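Local coordinates for acetone carboxylase alpha subunit (Xanthobacter autotrophicus Py2, PDB 5M45), which forms one kind of subunit in a six-chain enzyme assembly, belongs to the hydantoinase B/oxoprolinase family and carries a bound manganese ion, at residues His451-Phe456 against Lys530-Phe535; Glu610-Ser613 against Leu617-Asn620; Asp731-Trp736 against Ser741-Glu746; Pro745-Glu748 against Pro752-Gly755. All coordinates share one frame; numbering follows the deposited sequence.

Contact 1. Residues His451-Phe456 against Lys530-Phe535; sequences HAVNSF and KDWTMF
Trp532 reaches Val453 and His451 with the far rim of its indole, and this one side chain gives nearly half of the surface buried between 451-456 and 530-535. The six-membered ring does the touching. Its CH2 lies 4.0 Å from Val453 CG1, which sits at the edge of the indole close to its plane. Its neighbour CZ2 is 4.1 Å from Val453 CG2, so both methyls of the valine bear on the same end of the ring. With CG anti to its backbone N (chi1 -167°), Trp532 carries the bicycle across the gap between two backbones that stay well apart, Val453 CA and Met534 CA being 8.9 Å from each other. His451 adds a looser touch, its CD2 standing 4.4 Å from Trp532 CH2 with the two rings meeting edge against edge; the adjacent NE2 donates to Ala494 O, which helps to hold the imidazole. On the five-membered ring, Trp532 NE1 makes a weak hydrogen bond of 3.7 Å to Met534 SD, which approaches in the ring plane and may help to set the rotation of the tryptophan. No hydrogen bond joins the two segments, because strand 440-442 runs between them: Val453 pairs with Gly441 and Thr533 with Gly442. Strands 450-454 and 532-535 are thus next-but-one neighbours in an antiparallel sheet. Strand 610-612 pairs with 532-535 on its other flank, Met534 packs toward strands 520-526 and 617-621, and Tyr754 of the second subunit hydrogen-bonds to Trp532 O.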
loop_
_atom_site.group_PDB
_atom_site.type_symbol
_atom_site.label_atom_id
_atom_site.label_comp_id
_atom_site.label_asym_id
_atom_site.label_seq_id
_atom_site.Cartn_x
_atom_site.Cartn_y
_atom_site.Cartn_z
ATOM N N HIS A 451 2.756 15.496 8.529
ATOM C CA HIS A 451 4.193 15.245 8.703
ATOM C C HIS A 451 4.513 13.994 9.528
ATOM O O HIS A 451 3.652 13.458 10.260
ATOM C CB HIS A 451 4.805 16.507 9.380
ATOM C CG HIS A 451 6.299 16.590 9.339
ATOM N ND1 HIS A 451 7.024 16.610 8.161
ATOM C CD2 HIS A 451 7.197 16.759 10.330
ATOM C CE1 HIS A 451 8.310 16.763 8.434
ATOM N NE2 HIS A 451 8.440 16.847 9.749
ATOM N N ALA A 452 5.765 13.543 9.390
ATOM C CA ALA A 452 6.352 12.537 10.267
ATOM C C ALA A 452 7.820 12.892 10.511
ATOM O O ALA A 452 8.429 13.619 9.730
ATOM C CB ALA A 452 6.237 11.143 9.656
ATOM N N VAL A 453 8.342 12.418 11.628
ATOM C CA VAL A 453 9.754 12.607 11.992
ATOM C C VAL A 453 10.461 11.244 12.197
ATOM O O VAL A 453 9.807 10.218 12.505
ATOM C CB VAL A 453 9.945 13.513 13.229
ATOM C CG1 VAL A 453 9.307 14.868 12.982
ATOM C CG2 VAL A 453 9.351 12.932 14.515
ATOM N N ASN A 454 11.775 11.262 11.989
ATOM C CA ASN A 454 12.619 10.094 12.182
ATOM C C ASN A 454 14.062 10.574 12.352
ATOM O O ASN A 454 14.781 10.733 11.367
ATOM C CB ASN A 454 12.506 9.115 11.012
ATOM C CG ASN A 454 13.159 7.760 11.321
ATOM O OD1 ASN A 454 12.486 6.806 11.670
ATOM N ND2 ASN A 454 14.486 7.681 11.177
ATOM N N SER A 455 14.474 10.818 13.599
ATOM C CA SER A 455 15.775 11.415 13.858
ATOM C C SER A 455 16.918 10.453 13.539
ATOM O O SER A 455 16.905 9.262 13.997
ATOM C CB SER A 455 15.921 11.829 15.332
ATOM O OG SER A 455 17.216 12.336 15.556
ATOM N N PHE A 456 17.923 10.975 12.823
ATOM C CA PHE A 456 19.179 10.244 12.555
ATOM C C PHE A 456 20.329 10.641 13.527
ATOM O O PHE A 456 21.511 10.465 13.211
ATOM C CB PHE A 456 19.582 10.348 11.061
ATOM C CG PHE A 456 19.082 9.185 10.217
ATOM C CD1 PHE A 456 17.740 9.062 9.898
ATOM C CD2 PHE A 456 19.971 8.220 9.717
ATOM C CE1 PHE A 456 17.281 8.001 9.138
ATOM C CE2 PHE A 456 19.520 7.169 8.983
ATOM C CZ PHE A 456 18.178 7.052 8.664
ATOM N N LYS A 530 0.673 20.078 16.365
ATOM C CA LYS A 530 -0.760 19.897 16.580
ATOM C C LYS A 530 -1.173 18.469 16.241
ATOM O O LYS A 530 -0.636 17.853 15.300
ATOM C CB LYS A 530 -1.584 20.873 15.713
ATOM C CG LYS A 530 -1.201 22.346 15.911
ATOM C CD LYS A 530 -0.151 22.758 14.864
ATOM C CE LYS A 530 0.522 24.080 15.279
ATOM N NZ LYS A 530 1.554 24.499 14.328
ATOM N N ASP A 531 -2.105 17.925 17.024
ATOM C CA ASP A 531 -2.609 16.569 16.815
ATOM C C ASP A 531 -1.433 15.575 16.641
ATOM O O ASP A 531 -1.363 14.804 15.679
ATOM C CB ASP A 531 -3.557 16.549 15.600
ATOM C CG ASP A 531 -4.840 17.372 15.825
ATOM O OD1 ASP A 531 -5.122 17.814 16.941
ATOM O OD2 ASP A 531 -5.626 17.551 14.854
ATOM N N TRP A 532 -0.514 15.633 17.601
ATOM C CA TRP A 532 0.803 15.041 17.513
ATOM C C TRP A 532 0.896 13.703 18.320
ATOM O O TRP A 532 0.237 13.555 19.378
ATOM C CB TRP A 532 1.850 16.072 18.011
ATOM C CG TRP A 532 3.284 15.710 17.678
ATOM C CD1 TRP A 532 4.258 15.323 18.539
ATOM C CD2 TRP A 532 3.876 15.707 16.372
ATOM N NE1 TRP A 532 5.405 15.071 17.861
ATOM C CE2 TRP A 532 5.202 15.304 16.523
ATOM C CE3 TRP A 532 3.410 16.041 15.098
ATOM C CZ2 TRP A 532 6.071 15.181 15.444
ATOM C CZ3 TRP A 532 4.272 15.923 14.019
ATOM C CH2 TRP A 532 5.601 15.500 14.209
ATOM N N THR A 533 1.692 12.760 17.796
ATOM C CA THR A 533 2.032 11.481 18.490
ATOM C C THR A 533 3.538 11.189 18.387
ATOM O O THR A 533 4.199 11.691 17.476
ATOM C CB THR A 533 1.304 10.253 17.910
ATOM O OG1 THR A 533 1.652 10.097 16.527
ATOM C CG2 THR A 533 -0.203 10.401 18.077
ATOM N N MET A 534 4.083 10.422 19.351
ATOM C CA MET A 534 5.470 9.945 19.294
ATOM C C MET A 534 5.595 8.518 19.853
ATOM O O MET A 534 4.716 8.034 20.570
ATOM C CB MET A 534 6.432 10.893 20.043
ATOM C CG MET A 534 6.310 12.375 19.654
ATOM S SD MET A 534 7.502 13.501 20.408
ATOM C CE MET A 534 9.040 12.963 19.634
ATOM N N PHE A 535 6.697 7.858 19.533
ATOM C CA PHE A 535 7.008 6.521 20.048
ATOM C C PHE A 535 8.528 6.269 20.063
ATOM O O PHE A 535 9.314 7.062 19.530
ATOM C CB PHE A 535 6.222 5.419 19.315
ATOM C CG PHE A 535 6.522 5.283 17.818
ATOM C CD1 PHE A 535 5.880 6.108 16.876
ATOM C CD2 PHE A 535 7.393 4.293 17.352
ATOM C CE1 PHE A 535 6.117 5.969 15.512
ATOM C CE2 PHE A 535 7.638 4.148 15.995
ATOM C CZ PHE A 535 7.012 4.974 15.081
#

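Contact 2. Residues Glu610-Ser613 against Leu617-Asn620; sequences EMFS and LYLN
The ring of Phe612 fills the gap between 610-613 and 617-620, pressing its outer atoms on Leu617 and Tyr618. Its CE2 comes within 3.7 Å of Leu617 O, the carbonyl oxygen lying at the ring edge near the ring plane, a placement that suits the slightly positive C-H rim of the ring. The adjacent CZ approaches Tyr618 CD2 at 4.1 Å and meets the tyrosine ring at its edge; the two side chains cross at about a right angle. In Tyr618 the ring is set opposite the backbone N (chi1 -178°), which places CD2 beside the Phe612 ring, while its hydroxyl hydrogen-bonds with Phe535 O and with Asn437 ND2. Phe612 is further lined by Glu610 O at its edge and by His563, whose ring meets it edge-to-face. The two strands are linked by a short turn yet share no backbone hydrogen bond: each pairs within a different antiparallel sheet, 610-612 with 532-535, and 617-621 with 520-526 and 559-563. This is a beta-arch, in which consecutive strands face each other through side chains. Between the two segments nothing else touches, although Met534 packs on both rings. Ser613 is exposed to solvent at the start of the turn, where its N bonds to Asp616 OD2. Met611 takes no part in this packing and is partly exposed; its N is bonded to Asp308 of the second subunit and its side chain rests on Tyr754 of that same neighbouring chain.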
loop_
_atom_site.group_PDB
_atom_site.type_symbol
_atom_site.label_atom_id
_atom_site.label_comp_id
_atom_site.label_asym_id
_atom_site.label_seq_id
_atom_site.Cartn_x
_atom_site.Cartn_y
_atom_site.Cartn_z
ATOM N N GLU A 610 1.759 7.302 20.791
ATOM C CA GLU A 610 1.009 7.833 21.941
ATOM C C GLU A 610 0.867 9.359 21.774
ATOM O O GLU A 610 1.775 10.012 21.256
ATOM C CB GLU A 610 1.788 7.418 23.220
ATOM C CG GLU A 610 1.582 8.174 24.506
ATOM C CD GLU A 610 2.367 7.543 25.659
ATOM O OE1 GLU A 610 3.341 8.166 26.195
ATOM O OE2 GLU A 610 2.047 6.370 26.014
ATOM N N MET A 611 -0.277 9.908 22.192
ATOM C CA MET A 611 -0.545 11.364 22.092
ATOM C C MET A 611 0.485 12.174 22.916
ATOM O O MET A 611 0.755 11.838 24.078
ATOM C CB MET A 611 -1.971 11.694 22.542
ATOM C CG MET A 611 -3.052 11.134 21.614
ATOM S SD MET A 611 -4.713 11.335 22.219
ATOM C CE MET A 611 -4.794 9.988 23.364
ATOM N N PHE A 612 1.075 13.187 22.297
ATOM C CA PHE A 612 1.896 14.195 22.978
ATOM C C PHE A 612 1.347 15.599 22.616
ATOM O O PHE A 612 0.818 15.833 21.489
ATOM C CB PHE A 612 3.388 14.151 22.547
ATOM C CG PHE A 612 4.231 13.061 23.181
ATOM C CD1 PHE A 612 4.017 11.708 22.871
ATOM C CD2 PHE A 612 5.322 13.381 23.982
ATOM C CE1 PHE A 612 4.805 10.718 23.419
ATOM C CE2 PHE A 612 6.122 12.376 24.546
ATOM C CZ PHE A 612 5.863 11.046 24.272
ATOM N N SER A 613 1.531 16.550 23.528
ATOM C CA SER A 613 1.180 17.960 23.303
ATOM C C SER A 613 2.363 18.872 23.555
ATOM O O SER A 613 3.310 18.494 24.240
ATOM C CB SER A 613 0.104 18.423 24.271
ATOM O OG SER A 613 -0.985 17.533 24.249
ATOM N N LEU A 617 7.745 16.261 27.237
ATOM C CA LEU A 617 9.171 15.930 27.097
ATOM C C LEU A 617 9.395 14.518 26.589
ATOM O O LEU A 617 8.632 13.618 26.913
ATOM C CB LEU A 617 9.885 16.074 28.438
ATOM C CG LEU A 617 9.945 17.461 29.082
ATOM C CD1 LEU A 617 10.625 17.365 30.442
ATOM C CD2 LEU A 617 10.644 18.483 28.198
ATOM N N TYR A 618 10.462 14.349 25.813
ATOM C CA TYR A 618 10.895 13.049 25.247
ATOM C C TYR A 618 12.426 13.001 25.315
ATOM O O TYR A 618 13.092 13.937 24.832
ATOM C CB TYR A 618 10.401 12.961 23.781
ATOM C CG TYR A 618 10.682 11.676 22.985
ATOM C CD1 TYR A 618 11.985 11.307 22.600
ATOM C CD2 TYR A 618 9.620 10.855 22.543
ATOM C CE1 TYR A 618 12.230 10.160 21.860
ATOM C CE2 TYR A 618 9.865 9.704 21.805
ATOM C CZ TYR A 618 11.171 9.364 21.453
ATOM O OH TYR A 618 11.437 8.223 20.690
ATOM N N LEU A 619 12.980 11.927 25.923
ATOM C CA LEU A 619 14.455 11.708 25.959
ATOM C C LEU A 619 14.902 10.805 24.809
ATOM O O LEU A 619 14.481 9.661 24.753
ATOM C CB LEU A 619 14.897 11.106 27.306
ATOM C CG LEU A 619 16.395 10.805 27.461
ATOM C CD1 LEU A 619 17.186 12.095 27.497
ATOM C CD2 LEU A 619 16.696 9.987 28.722
ATOM N N ASN A 620 15.742 11.312 23.912
ATOM C CA ASN A 620 16.410 10.513 22.867
ATOM C C ASN A 620 17.795 10.048 23.334
ATOM O O ASN A 620 18.701 10.869 23.543
ATOM C CB ASN A 620 16.557 11.324 21.555
ATOM C CG ASN A 620 16.597 10.435 20.312
ATOM O OD1 ASN A 620 16.028 9.366 20.303
ATOM N ND2 ASN A 620 17.282 10.889 19.259
#

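Contact 3. Residues Asp731-Trp736 against Ser741-Glu746; sequences DFRTFW and SWTLPE
Arg733 clasps the backbone of Trp742 end-on, both terminal nitrogens donating to a single oxygen. NH2 is 2.8 Å from Trp742 O and lies in the carbonyl plane, while NH1, at 3.0 Å from the same oxygen, is tilted 18° from that plane. The acceptor stays close to the guanidinium plane for both, although neither N-H points straight at it. The chain of Arg733 is extended from CG to NE, and a salt bridge from NE to Glu729 OE2, one helical turn back, helps to hold it. A water adds a longer link, accepting from Leu744 N at 3.1 Å and only weakly from Arg733 NH2. The rim of the Trp742 indole (CE3, CZ3) lies over one guanidinium face, CE3 being 4.0 Å from NH1; the planes stand 70° apart, so the groups do not stack flat. Lys708 makes a cation-pi contact with Trp742, whose NE1 donates to Ile705 O. Apolar packing completes the contact: Phe732 CE1 meets Trp742 CH2 at 3.9 Å with the side chains roughly perpendicular, while Trp736 CD1 sits over the centre of one Phe732 face. Phe718 and Phe722 of helix 712-724 also meet that ring. Together they make a small aromatic cluster between helices that also borders a chain of another protein; the following loop folds back over it, tied to the last turn of helix 726-735 by the paired N-H donors of Arg733.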
loop_
_atom_site.group_PDB
_atom_site.type_symbol
_atom_site.label_atom_id
_atom_site.label_comp_id
_atom_site.label_asym_id
_atom_site.label_seq_id
_atom_site.Cartn_x
_atom_site.Cartn_y
_atom_site.Cartn_z
ATOM N N ASP A 731 23.597 -30.313 19.725
ATOM C CA ASP A 731 24.678 -29.611 20.488
ATOM C C ASP A 731 24.225 -29.268 21.927
ATOM O O ASP A 731 24.948 -29.510 22.889
ATOM C CB ASP A 731 25.061 -28.295 19.739
ATOM C CG ASP A 731 26.303 -27.578 20.215
ATOM O OD1 ASP A 731 27.031 -28.202 21.022
ATOM O OD2 ASP A 731 26.571 -26.370 19.717
ATOM N N PHE A 732 23.049 -28.668 22.046
ATOM C CA PHE A 732 22.483 -28.274 23.352
ATOM C C PHE A 732 22.245 -29.486 24.269
ATOM O O PHE A 732 22.613 -29.458 25.440
ATOM C CB PHE A 732 21.164 -27.547 23.106
ATOM C CG PHE A 732 20.503 -26.981 24.335
ATOM C CD1 PHE A 732 19.566 -27.730 25.056
ATOM C CD2 PHE A 732 20.736 -25.652 24.722
ATOM C CE1 PHE A 732 18.916 -27.195 26.161
ATOM C CE2 PHE A 732 20.099 -25.112 25.844
ATOM C CZ PHE A 732 19.196 -25.884 26.557
ATOM N N ARG A 733 21.644 -30.543 23.726
ATOM C CA ARG A 733 21.379 -31.775 24.485
ATOM C C ARG A 733 22.661 -32.430 24.961
ATOM O O ARG A 733 22.707 -32.933 26.085
ATOM C CB ARG A 733 20.564 -32.824 23.672
ATOM C CG ARG A 733 19.117 -32.427 23.422
ATOM C CD ARG A 733 18.405 -33.386 22.470
ATOM N NE ARG A 733 16.973 -33.122 22.399
ATOM C CZ ARG A 733 16.048 -33.544 23.263
ATOM N NH1 ARG A 733 16.359 -34.302 24.306
ATOM N NH2 ARG A 733 14.761 -33.179 23.093
ATOM N N THR A 734 23.674 -32.447 24.103
ATOM C CA THR A 734 24.956 -33.031 24.436
ATOM C C THR A 734 25.668 -32.197 25.513
ATOM O O THR A 734 26.187 -32.750 26.475
ATOM C CB THR A 734 25.874 -33.151 23.189
ATOM O OG1 THR A 734 25.236 -33.969 22.220
ATOM C CG2 THR A 734 27.193 -33.805 23.523
ATOM N N PHE A 735 25.677 -30.879 25.329
ATOM C CA PHE A 735 26.366 -29.990 26.246
ATOM C C PHE A 735 25.799 -30.129 27.668
ATOM O O PHE A 735 26.558 -30.189 28.636
ATOM C CB PHE A 735 26.321 -28.516 25.821
ATOM C CG PHE A 735 27.059 -27.622 26.785
ATOM C CD1 PHE A 735 28.448 -27.463 26.697
ATOM C CD2 PHE A 735 26.374 -27.034 27.867
ATOM C CE1 PHE A 735 29.132 -26.707 27.623
ATOM C CE2 PHE A 735 27.054 -26.272 28.798
ATOM C CZ PHE A 735 28.442 -26.114 28.681
ATOM N N TRP A 736 24.465 -30.134 27.768
ATOM C CA TRP A 736 23.768 -30.217 29.065
ATOM C C TRP A 736 23.433 -31.647 29.536
ATOM O O TRP A 736 22.764 -31.830 30.574
ATOM C CB TRP A 736 22.500 -29.357 29.022
ATOM C CG TRP A 736 22.757 -27.872 28.963
ATOM C CD1 TRP A 736 22.436 -27.021 27.950
ATOM C CD2 TRP A 736 23.381 -27.070 29.979
ATOM N NE1 TRP A 736 22.819 -25.753 28.260
ATOM C CE2 TRP A 736 23.400 -25.746 29.508
ATOM C CE3 TRP A 736 23.929 -27.352 31.238
ATOM C CZ2 TRP A 736 23.949 -24.680 30.259
ATOM C CZ3 TRP A 736 24.467 -26.285 31.987
ATOM C CH2 TRP A 736 24.479 -24.980 31.488
ATOM N N SER A 741 14.055 -38.332 26.926
ATOM C CA SER A 741 12.715 -38.077 27.475
ATOM C C SER A 741 12.395 -36.573 27.732
ATOM O O SER A 741 11.234 -36.215 27.867
ATOM C CB SER A 741 12.549 -38.855 28.767
ATOM O OG SER A 741 13.562 -38.457 29.678
ATOM N N TRP A 742 13.415 -35.716 27.822
ATOM C CA TRP A 742 13.214 -34.259 27.903
ATOM C C TRP A 742 12.929 -33.704 26.496
ATOM O O TRP A 742 13.684 -33.977 25.580
ATOM C CB TRP A 742 14.469 -33.573 28.495
ATOM C CG TRP A 742 14.390 -32.065 28.682
ATOM C CD1 TRP A 742 13.970 -31.406 29.780
ATOM C CD2 TRP A 742 14.758 -31.057 27.728
ATOM N NE1 TRP A 742 14.045 -30.048 29.588
ATOM C CE2 TRP A 742 14.525 -29.803 28.331
ATOM C CE3 TRP A 742 15.257 -31.087 26.414
ATOM C CZ2 TRP A 742 14.789 -28.598 27.674
ATOM C CZ3 TRP A 742 15.508 -29.883 25.761
ATOM C CH2 TRP A 742 15.290 -28.667 26.410
ATOM N N THR A 743 11.834 -32.957 26.345
ATOM C CA THR A 743 11.499 -32.290 25.077
ATOM C C THR A 743 10.970 -30.865 25.375
ATOM O O THR A 743 10.462 -30.605 26.490
ATOM C CB THR A 743 10.434 -33.042 24.244
ATOM O OG1 THR A 743 9.189 -33.064 24.949
ATOM C CG2 THR A 743 10.872 -34.520 23.953
ATOM N N LEU A 744 11.097 -29.974 24.384
ATOM C CA LEU A 744 10.667 -28.571 24.488
ATOM C C LEU A 744 9.805 -28.136 23.279
ATOM O O LEU A 744 10.247 -27.297 22.448
ATOM C CB LEU A 744 11.884 -27.671 24.702
ATOM C CG LEU A 744 11.574 -26.262 25.237
ATOM C CD1 LEU A 744 11.166 -26.249 26.727
ATOM C CD2 LEU A 744 12.766 -25.351 24.945
ATOM N N PRO A 745 8.596 -28.702 23.162
ATOM C CA PRO A 745 7.712 -28.247 22.066
ATOM C C PRO A 745 7.180 -26.825 22.329
ATOM O O PRO A 745 6.785 -26.480 23.450
ATOM C CB PRO A 745 6.575 -29.272 22.076
ATOM C CG PRO A 745 6.529 -29.799 23.472
ATOM C CD PRO A 745 7.956 -29.739 24.003
ATOM N N GLU A 746 7.170 -26.016 21.288
ATOM C CA GLU A 746 6.760 -24.619 21.423
ATOM C C GLU A 746 5.308 -24.469 21.894
ATOM O O GLU A 746 4.982 -23.527 22.608
ATOM C CB GLU A 746 6.954 -23.867 20.097
ATOM C CG GLU A 746 6.994 -22.339 20.242
ATOM C CD GLU A 746 7.293 -21.619 18.940
ATOM O OE1 GLU A 746 7.827 -22.259 18.002
ATOM O OE2 GLU A 746 6.972 -20.417 18.820
HETATM O O HOH W 1 12.666 -30.986 21.901
#

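Contact 4. Residues Pro745-Glu748 against Pro752-Gly755; sequences PEEE and PTYG
Glu746 OE2 is gripped by a water at 2.8 Å and by Gln716 NE2, and the same water donates to Pro752 O, 2.9 Å from it, so that it ties the carboxylate to the backbone of 752-755. The other oxygen, OE1, forms salt bridges with Lys723 and Arg339. Two cations and two further donors thus surround the largely buried carboxylate, a setting that would probably favour its ionised form. Direct contact is made by Thr753, whose methyl CG2 rests 3.7 Å from Glu746 CG and equally close to OE2. Swung away from its own N (chi1 -161°) and then extended, the glutamate chain runs alongside this methyl, the two side chains sliding past each other in opposite directions. The threonine hydroxyl faces a looser neighbour: Thr753 OG1 is 4.5 Å from Glu747 CG, a loose approach at the exposed border of the contact. Glu747 itself has a long, weak ion pair with Arg757. Behind Glu746, helix 712-724 supplies Ala719 and Ala720. In 752-755, Gly755 N bonds to Asp531 OD2 of the second subunit and Pro752 packs on Met611 of that chain. The segment 745-748 forms a single 3-10 turn, closed by Glu748 N to Pro745 O at 3.2 Å, and the contact is a water-bridged pairing of this turn with a loop that lies at the interface with the second subunit.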
loop_
_atom_site.group_PDB
_atom_site.type_symbol
_atom_site.label_atom_id
_atom_site.label_comp_id
_atom_site.label_asym_id
_atom_site.label_seq_id
_atom_site.Cartn_x
_atom_site.Cartn_y
_atom_site.Cartn_z
ATOM N N PRO A 745 8.596 -28.702 23.162
ATOM C CA PRO A 745 7.712 -28.247 22.066
ATOM C C PRO A 745 7.180 -26.825 22.329
ATOM O O PRO A 745 6.785 -26.480 23.450
ATOM C CB PRO A 745 6.575 -29.272 22.076
ATOM C CG PRO A 745 6.529 -29.799 23.472
ATOM C CD PRO A 745 7.956 -29.739 24.003
ATOM N N GLU A 746 7.170 -26.016 21.288
ATOM C CA GLU A 746 6.760 -24.619 21.423
ATOM C C GLU A 746 5.308 -24.469 21.894
ATOM O O GLU A 746 4.982 -23.527 22.608
ATOM C CB GLU A 746 6.954 -23.867 20.097
ATOM C CG GLU A 746 6.994 -22.339 20.242
ATOM C CD GLU A 746 7.293 -21.619 18.940
ATOM O OE1 GLU A 746 7.827 -22.259 18.002
ATOM O OE2 GLU A 746 6.972 -20.417 18.820
ATOM N N GLU A 747 4.466 -25.419 21.503
ATOM C CA GLU A 747 3.032 -25.391 21.837
ATOM C C GLU A 747 2.762 -25.552 23.323
ATOM O O GLU A 747 1.690 -25.193 23.756
ATOM C CB GLU A 747 2.248 -26.484 21.102
ATOM C CG GLU A 747 2.242 -26.363 19.585
ATOM C CD GLU A 747 3.485 -26.972 18.892
ATOM O OE1 GLU A 747 4.458 -27.479 19.541
ATOM O OE2 GLU A 747 3.487 -26.889 17.646
ATOM N N GLU A 748 3.689 -26.087 24.105
ATOM C CA GLU A 748 3.410 -26.293 25.525
ATOM C C GLU A 748 3.716 -25.064 26.374
ATOM O O GLU A 748 3.429 -25.064 27.556
ATOM C CB GLU A 748 4.149 -27.546 26.061
ATOM C CG GLU A 748 3.491 -28.867 25.624
ATOM C CD GLU A 748 4.233 -30.130 26.132
ATOM O OE1 GLU A 748 3.799 -31.240 25.756
ATOM O OE2 GLU A 748 5.266 -29.999 26.854
ATOM N N PRO A 752 0.948 -17.631 21.935
ATOM C CA PRO A 752 0.601 -17.905 20.520
ATOM C C PRO A 752 1.795 -18.377 19.675
ATOM O O PRO A 752 2.897 -17.884 19.861
ATOM C CB PRO A 752 0.080 -16.557 20.011
ATOM C CG PRO A 752 -0.214 -15.740 21.225
ATOM C CD PRO A 752 0.708 -16.214 22.296
ATOM N N THR A 753 1.535 -19.311 18.742
ATOM C CA THR A 753 2.556 -19.872 17.851
ATOM C C THR A 753 2.119 -19.902 16.365
ATOM O O THR A 753 2.545 -20.801 15.586
ATOM C CB THR A 753 2.959 -21.299 18.290
ATOM O OG1 THR A 753 1.814 -22.144 18.197
ATOM C CG2 THR A 753 3.475 -21.356 19.736
ATOM N N TYR A 754 1.333 -18.912 15.950
ATOM C CA TYR A 754 0.967 -18.741 14.526
ATOM C C TYR A 754 2.218 -18.549 13.692
ATOM O O TYR A 754 3.133 -17.783 14.048
ATOM C CB TYR A 754 -0.018 -17.568 14.324
ATOM C CG TYR A 754 -1.487 -17.837 14.707
ATOM C CD1 TYR A 754 -1.838 -18.817 15.627
ATOM C CD2 TYR A 754 -2.514 -17.046 14.170
ATOM C CE1 TYR A 754 -3.168 -19.039 15.967
ATOM C CE2 TYR A 754 -3.848 -17.265 14.510
ATOM C CZ TYR A 754 -4.171 -18.238 15.441
ATOM O OH TYR A 754 -5.461 -18.509 15.775
ATOM N N GLY A 755 2.285 -19.275 12.594
ATOM C CA GLY A 755 3.423 -19.297 11.717
ATOM C C GLY A 755 4.537 -20.280 12.052
ATOM O O GLY A 755 5.515 -20.367 11.282
HETATM O O HOH W 2 5.696 -17.934 19.292
#

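Overall arrangement
Followed from the N terminus, the four contacts come in series and none nests inside another. Contact 1 closes a long excursion of 73 residues, whereas contacts 2, 3 and 4 each close a turn of three or four. Contacts 1 and 2 adjoin, their centres about 9 Å apart: strands 532-535 and 610-612 pair in one sheet, and contact 2 then carries the chain over to the second sheet. Contacts 3 and 4 lie well away, share Pro745 and Glu746, and lead from the end of helix 726-735 along the C-terminal loop. Between the two copies of this protein the two regions meet again, since 752-755 binds 530-535 of the second subunit.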